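Local atomic coordinates of tudor and KH domain-containing protein homolog (Bombyx mori, PDB entry 5VQH), a protein that binds symmetrically dimethylated Siwi and Ago3 through its extended Tudor domain and takes part in primary piRNA biogenesis, which represses transposable elements during spermatogenesis. Residues R84-G87 with R88-A92; V173-F176 with E177-T180. All coordinates share one frame; numbering follows the deposited sequence.

Overall arrangement
Both contacts belong to the extended Tudor domain and each is made within one continuous piece of chain. Interaction 1 comes first: residues 84-87 form the turn between strands 78-82 and 89-98 of the five-stranded antiparallel sheet, and the contact closes that turn onto the start of the second strand, at the dimethylarginine pocket. Interaction 2 follows on helix 170-179, where 173-176 meets 177-180 one turn on; this helix packs beside strand 23-30 and helix 225-231 in the staphylococcal-nuclease-like part of the domain, with the mixed sheet that includes strand 23-30. The two contacts neither nest nor cross. The centres of interactions 1 and 2 are about 23 Å apart.

Interaction 1. Residues R84-G87 with R88-A92; sequences RHDG and RWYRA. With 2MR (n3, n4-dimethylarginine), chain C.
Asp86 OD1 is gripped by two donors. The Tyr90 hydroxyl OH donates to it at 2.6 Å through the syn lone pair, with carboxylate and phenol ring nearly coplanar (8° apart), whereas Arg88 NH1 reaches OD1 at 2.8 Å from above the carboxylate plane, completing a salt bridge. The oxygen lies in the plane of the guanidinium, at its edge, and the two charged groups stand almost perpendicular. The other oxygen, Asp86 OD2, takes the backbone N-H of Arg88 at 2.9 Å in a fairly straight bond (167°), an Asx turn across Gly87 whose donor arrives from well above the carboxylate plane. With CG set between the backbone N and the carbonyl carbon (chi1 64°), the carboxylate turns back over the chain toward all three donors, which fix its rotation.

This network positions Tyr90 in the aromatic cage for the symmetrically dimethylated arginine, which it shares with Phe83, Tyr113 and Tyr116. Ligand NH1 lies over the centre of the Tyr90 ring, 3.8 Å above its plane, consistent with a cation-pi contact. Ligand CA lies 3.3 Å from Asp86 OD1. Asp118, outside these segments, hydrogen-bonds the ligand.

The turn leads from strand 78-82 into strand 89-98, where Tyr90 pairs with Ala81 through the backbone. The Tyr90 ring meets that of Tyr116 roughly perpendicularly and touches Tyr113 of strand 108-113 and Val52 of helix 43-59.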
loop_
_atom_site.group_PDB
_atom_site.type_symbol
_atom_site.label_atom_id
_atom_site.label_comp_id
_atom_site.label_asym_id
_atom_site.label_seq_id
_atom_site.Cartn_x
_atom_site.Cartn_y
_atom_site.Cartn_z
ATOM N N ARG A 84 -3.232 12.280 7.218
ATOM C CA ARG A 84 -2.817 13.306 8.174
ATOM C C ARG A 84 -1.540 14.047 7.767
ATOM O O ARG A 84 -1.437 15.232 8.008
ATOM C CB ARG A 84 -2.678 12.726 9.586
ATOM C CG ARG A 84 -1.511 11.770 9.813
ATOM C CD ARG A 84 -1.643 11.171 11.213
ATOM N NE ARG A 84 -0.537 10.290 11.632
ATOM C CZ ARG A 84 0.552 10.675 12.310
ATOM N NH1 ARG A 84 0.748 11.952 12.638
ATOM N NH2 ARG A 84 1.471 9.773 12.650
ATOM N N HIS A 85 -0.592 13.371 7.132
ATOM C CA HIS A 85 0.675 14.025 6.777
ATOM C C HIS A 85 0.649 15.035 5.639
ATOM O O HIS A 85 1.592 15.799 5.538
ATOM C CB HIS A 85 1.771 13.003 6.501
ATOM C CG HIS A 85 2.094 12.157 7.686
ATOM N ND1 HIS A 85 2.336 10.803 7.592
ATOM C CD2 HIS A 85 2.186 12.467 9.002
ATOM C CE1 HIS A 85 2.586 10.316 8.795
ATOM N NE2 HIS A 85 2.495 11.304 9.669
ATOM N N ASP A 86 -0.379 15.060 4.789
ATOM C CA ASP A 86 -0.480 16.138 3.785
ATOM C C ASP A 86 -1.820 16.855 3.708
ATOM O O ASP A 86 -1.971 17.811 2.939
ATOM C CB ASP A 86 -0.091 15.647 2.391
ATOM C CG ASP A 86 -1.029 14.581 1.836
ATOM O OD1 ASP A 86 -0.729 14.087 0.736
ATOM O OD2 ASP A 86 -2.055 14.234 2.469
ATOM N N GLY A 87 -2.796 16.411 4.488
ATOM C CA GLY A 87 -4.124 17.002 4.429
ATOM C C GLY A 87 -4.871 16.831 3.119
ATOM O O GLY A 87 -5.791 17.552 2.873
ATOM N N ARG A 88 -4.498 15.872 2.278
ATOM C CA ARG A 88 -5.242 15.602 1.030
ATOM C C ARG A 88 -6.176 14.371 1.154
ATOM O O ARG A 88 -6.038 13.547 2.078
ATOM C CB ARG A 88 -4.258 15.408 -0.137
ATOM C CG ARG A 88 -3.300 16.574 -0.379
ATOM C CD ARG A 88 -2.443 16.333 -1.605
ATOM N NE ARG A 88 -1.403 17.353 -1.819
ATOM C CZ ARG A 88 -0.128 17.262 -1.414
ATOM N NH1 ARG A 88 0.313 16.213 -0.721
ATOM N NH2 ARG A 88 0.727 18.241 -1.697
ATOM N N TRP A 89 -7.124 14.254 0.226
ATOM C CA TRP A 89 -8.159 13.222 0.296
ATOM C C TRP A 89 -7.821 12.015 -0.558
ATOM O O TRP A 89 -7.368 12.136 -1.712
ATOM C CB TRP A 89 -9.536 13.794 -0.112
ATOM C CG TRP A 89 -10.102 14.725 0.940
ATOM C CD1 TRP A 89 -9.819 16.047 1.104
ATOM C CD2 TRP A 89 -10.987 14.381 2.002
ATOM N NE1 TRP A 89 -10.489 16.558 2.189
ATOM C CE2 TRP A 89 -11.214 15.553 2.758
ATOM C CE3 TRP A 89 -11.620 13.202 2.387
ATOM C CZ2 TRP A 89 -12.028 15.570 3.863
ATOM C CZ3 TRP A 89 -12.424 13.233 3.470
ATOM C CH2 TRP A 89 -12.625 14.412 4.202
ATOM N N TYR A 90 -8.090 10.837 0.008
ATOM C CA TYR A 90 -7.693 9.564 -0.583
ATOM C C TYR A 90 -8.817 8.528 -0.436
ATOM O O TYR A 90 -9.754 8.663 0.365
ATOM C CB TYR A 90 -6.388 9.084 0.066
ATOM C CG TYR A 90 -5.233 10.024 -0.172
ATOM C CD1 TYR A 90 -4.524 9.972 -1.348
ATOM C CD2 TYR A 90 -4.862 10.988 0.764
ATOM C CE1 TYR A 90 -3.473 10.838 -1.598
ATOM C CE2 TYR A 90 -3.814 11.871 0.520
ATOM C CZ TYR A 90 -3.113 11.779 -0.674
ATOM O OH TYR A 90 -2.049 12.613 -1.007
ATOM N N ARG A 91 -8.730 7.500 -1.248
ATOM C CA ARG A 91 -9.633 6.408 -1.176
ATOM C C ARG A 91 -9.011 5.447 -0.200
ATOM O O ARG A 91 -7.833 5.066 -0.361
ATOM C CB ARG A 91 -9.788 5.737 -2.536
ATOM C CG ARG A 91 -10.236 6.676 -3.626
ATOM C CD ARG A 91 -10.508 5.994 -4.976
ATOM N NE ARG A 91 -9.384 5.303 -5.609
ATOM C CZ ARG A 91 -9.478 4.615 -6.753
ATOM N NH1 ARG A 91 -10.646 4.513 -7.402
ATOM N NH2 ARG A 91 -8.420 3.999 -7.251
ATOM N N ALA A 92 -9.795 5.044 0.799
ATOM C CA ALA A 92 -9.328 4.116 1.808
ATOM C C ALA A 92 -10.418 3.108 2.136
ATOM O O ALA A 92 -11.600 3.369 1.921
ATOM C CB ALA A 92 -8.962 4.883 3.038
HETATM N N 2MR C . 3.224 13.370 -1.190
HETATM C CA 2MR C . 2.384 13.371 0.022
HETATM C CB 2MR C . 1.748 11.995 0.189
HETATM C CG 2MR C . 1.112 11.466 -1.095
HETATM C CD 2MR C . 0.062 10.455 -0.673
HETATM N NE 2MR C . 0.710 9.338 -0.033
HETATM C CZ 2MR C . 0.011 8.446 0.633
HETATM N NH1 2MR C . -1.226 8.614 0.728
HETATM C CQ1 2MR C . -2.152 7.736 1.410
HETATM N NH2 2MR C . 0.601 7.396 1.205
HETATM C CQ2 2MR C . 2.034 7.150 1.161
HETATM C C 2MR C . 3.093 13.724 1.322
HETATM O O 2MR C . 2.580 13.508 2.437
HETATM O OXT 2MR C . 4.210 14.252 1.326
#

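Interaction 2. Residues V173-F176 with E177-T180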
loop_
_atom_site.group_PDB
_atom_site.type_symbol
_atom_site.label_atom_id
_atom_site.label_comp_id
_atom_site.label_asym_id
_atom_site.label_seq_id
_atom_site.Cartn_x
_atom_site.Cartn_y
_atom_site.Cartn_z
ATOM N N VAL A 173 14.156 -2.868 8.356
ATOM C CA VAL A 173 13.020 -2.241 7.740
ATOM C C VAL A 173 13.416 -0.871 7.285
ATOM O O VAL A 173 13.078 -0.468 6.173
ATOM C CB VAL A 173 11.831 -2.112 8.685
ATOM C CG1 VAL A 173 10.670 -1.429 7.984
ATOM C CG2 VAL A 173 11.384 -3.484 9.169
ATOM N N GLU A 174 14.144 -0.148 8.117
ATOM C CA GLU A 174 14.552 1.223 7.781
ATOM C C GLU A 174 15.402 1.294 6.500
ATOM O O GLU A 174 15.230 2.160 5.635
ATOM C CB GLU A 174 15.352 1.803 8.949
ATOM C CG GLU A 174 15.882 3.210 8.705
ATOM C CD GLU A 174 14.830 4.153 8.156
ATOM O OE1 GLU A 174 13.649 4.049 8.567
ATOM O OE2 GLU A 174 15.193 5.003 7.313
ATOM N N ARG A 175 16.326 0.358 6.408
ATOM C CA ARG A 175 17.270 0.305 5.324
ATOM C C ARG A 175 16.569 -0.111 4.009
ATOM O O ARG A 175 16.882 0.399 2.908
ATOM C CB ARG A 175 18.367 -0.661 5.747
ATOM C CG ARG A 175 19.495 -0.786 4.777
ATOM C CD ARG A 175 20.521 0.310 4.899
ATOM N NE ARG A 175 21.408 0.123 3.762
ATOM C CZ ARG A 175 21.653 1.029 2.831
ATOM N NH1 ARG A 175 21.128 2.267 2.893
ATOM N NH2 ARG A 175 22.473 0.705 1.838
ATOM N N PHE A 176 15.598 -1.003 4.152
ATOM C CA PHE A 176 14.739 -1.373 3.065
ATOM C C PHE A 176 13.952 -0.158 2.602
ATOM O O PHE A 176 13.709 -0.020 1.411
ATOM C CB PHE A 176 13.800 -2.513 3.489
ATOM C CG PHE A 176 12.837 -2.974 2.404
ATOM C CD1 PHE A 176 13.300 -3.542 1.226
ATOM C CD2 PHE A 176 11.441 -2.905 2.597
ATOM C CE1 PHE A 176 12.413 -3.991 0.250
ATOM C CE2 PHE A 176 10.545 -3.367 1.624
ATOM C CZ PHE A 176 11.040 -3.900 0.443
ATOM N N GLU A 177 13.567 0.735 3.515
ATOM C CA GLU A 177 12.886 1.937 3.078
ATOM C C GLU A 177 13.839 2.877 2.349
ATOM O O GLU A 177 13.416 3.662 1.513
ATOM C CB GLU A 177 12.218 2.657 4.238
ATOM C CG GLU A 177 11.135 1.844 4.934
ATOM C CD GLU A 177 10.337 2.656 5.952
ATOM O OE1 GLU A 177 10.321 3.896 5.862
ATOM O OE2 GLU A 177 9.702 2.067 6.845
ATOM N N GLU A 178 15.119 2.836 2.679
ATOM C CA GLU A 178 16.076 3.741 2.034
ATOM C C GLU A 178 16.367 3.187 0.653
ATOM O O GLU A 178 16.324 3.928 -0.327
ATOM C CB GLU A 178 17.378 3.892 2.825
ATOM C CG GLU A 178 17.276 4.799 4.053
ATOM C CD GLU A 178 18.306 4.470 5.174
ATOM O OE1 GLU A 178 19.411 3.946 4.883
ATOM O OE2 GLU A 178 18.015 4.744 6.369
ATOM N N LEU A 179 16.640 1.887 0.581
ATOM C CA LEU A 179 17.018 1.276 -0.679
ATOM C C LEU A 179 15.906 1.387 -1.720
ATOM O O LEU A 179 16.192 1.639 -2.891
ATOM C CB LEU A 179 17.371 -0.196 -0.490
ATOM C CG LEU A 179 18.595 -0.492 0.364
ATOM C CD1 LEU A 179 18.677 -1.972 0.673
ATOM C CD2 LEU A 179 19.831 -0.009 -0.364
ATOM N N THR A 180 14.644 1.212 -1.300
ATOM C CA THR A 180 13.486 1.362 -2.213
ATOM C C THR A 180 13.076 2.805 -2.394
ATOM O O THR A 180 12.261 3.098 -3.283
ATOM C CB THR A 180 12.229 0.604 -1.716
ATOM O OG1 THR A 180 11.760 1.164 -0.474
ATOM C CG2 THR A 180 12.517 -0.892 -1.531
#
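Val173 and Glu177 sit one turn apart on the alpha-helix 170-179, whose i to i+4 hydrogen bonds run from Glu177 N to Val173 O (3.0 Å) and from Leu179 N to Arg175 O (2.8 Å).

Arg175 NH1 meets Glu178 OE1 at 3.1 Å in a salt bridge, through the anti lone pair and close to the guanidinium plane. The arginine chain bends at chi2 (82°), carrying its guanidinium outward and toward the C-terminal end, beside that carboxylate, while NE pairs with Glu232 beyond helix 225-231. Glu174 OE2 and Glu178 OE2 lie only 3.0 Å apart, a like-charge approach that would probably favour uptake of a proton by one of them.

Packing contacts come next. Leu179 CD2 is stacked over one face of the Arg175 guanidinium, toward its rim, and both side chains touch Val228. Phe176 faces strand 23-30 through Val30 and meets Phe36 edge-to-face.

Thr180 bonds Phe176 O twice, through N and through OG1 (3.0 Å from OG1 to that oxygen), while its methyl CG2 makes a CH-pi contact 4.0 Å from the centroid of the Phe176 ring.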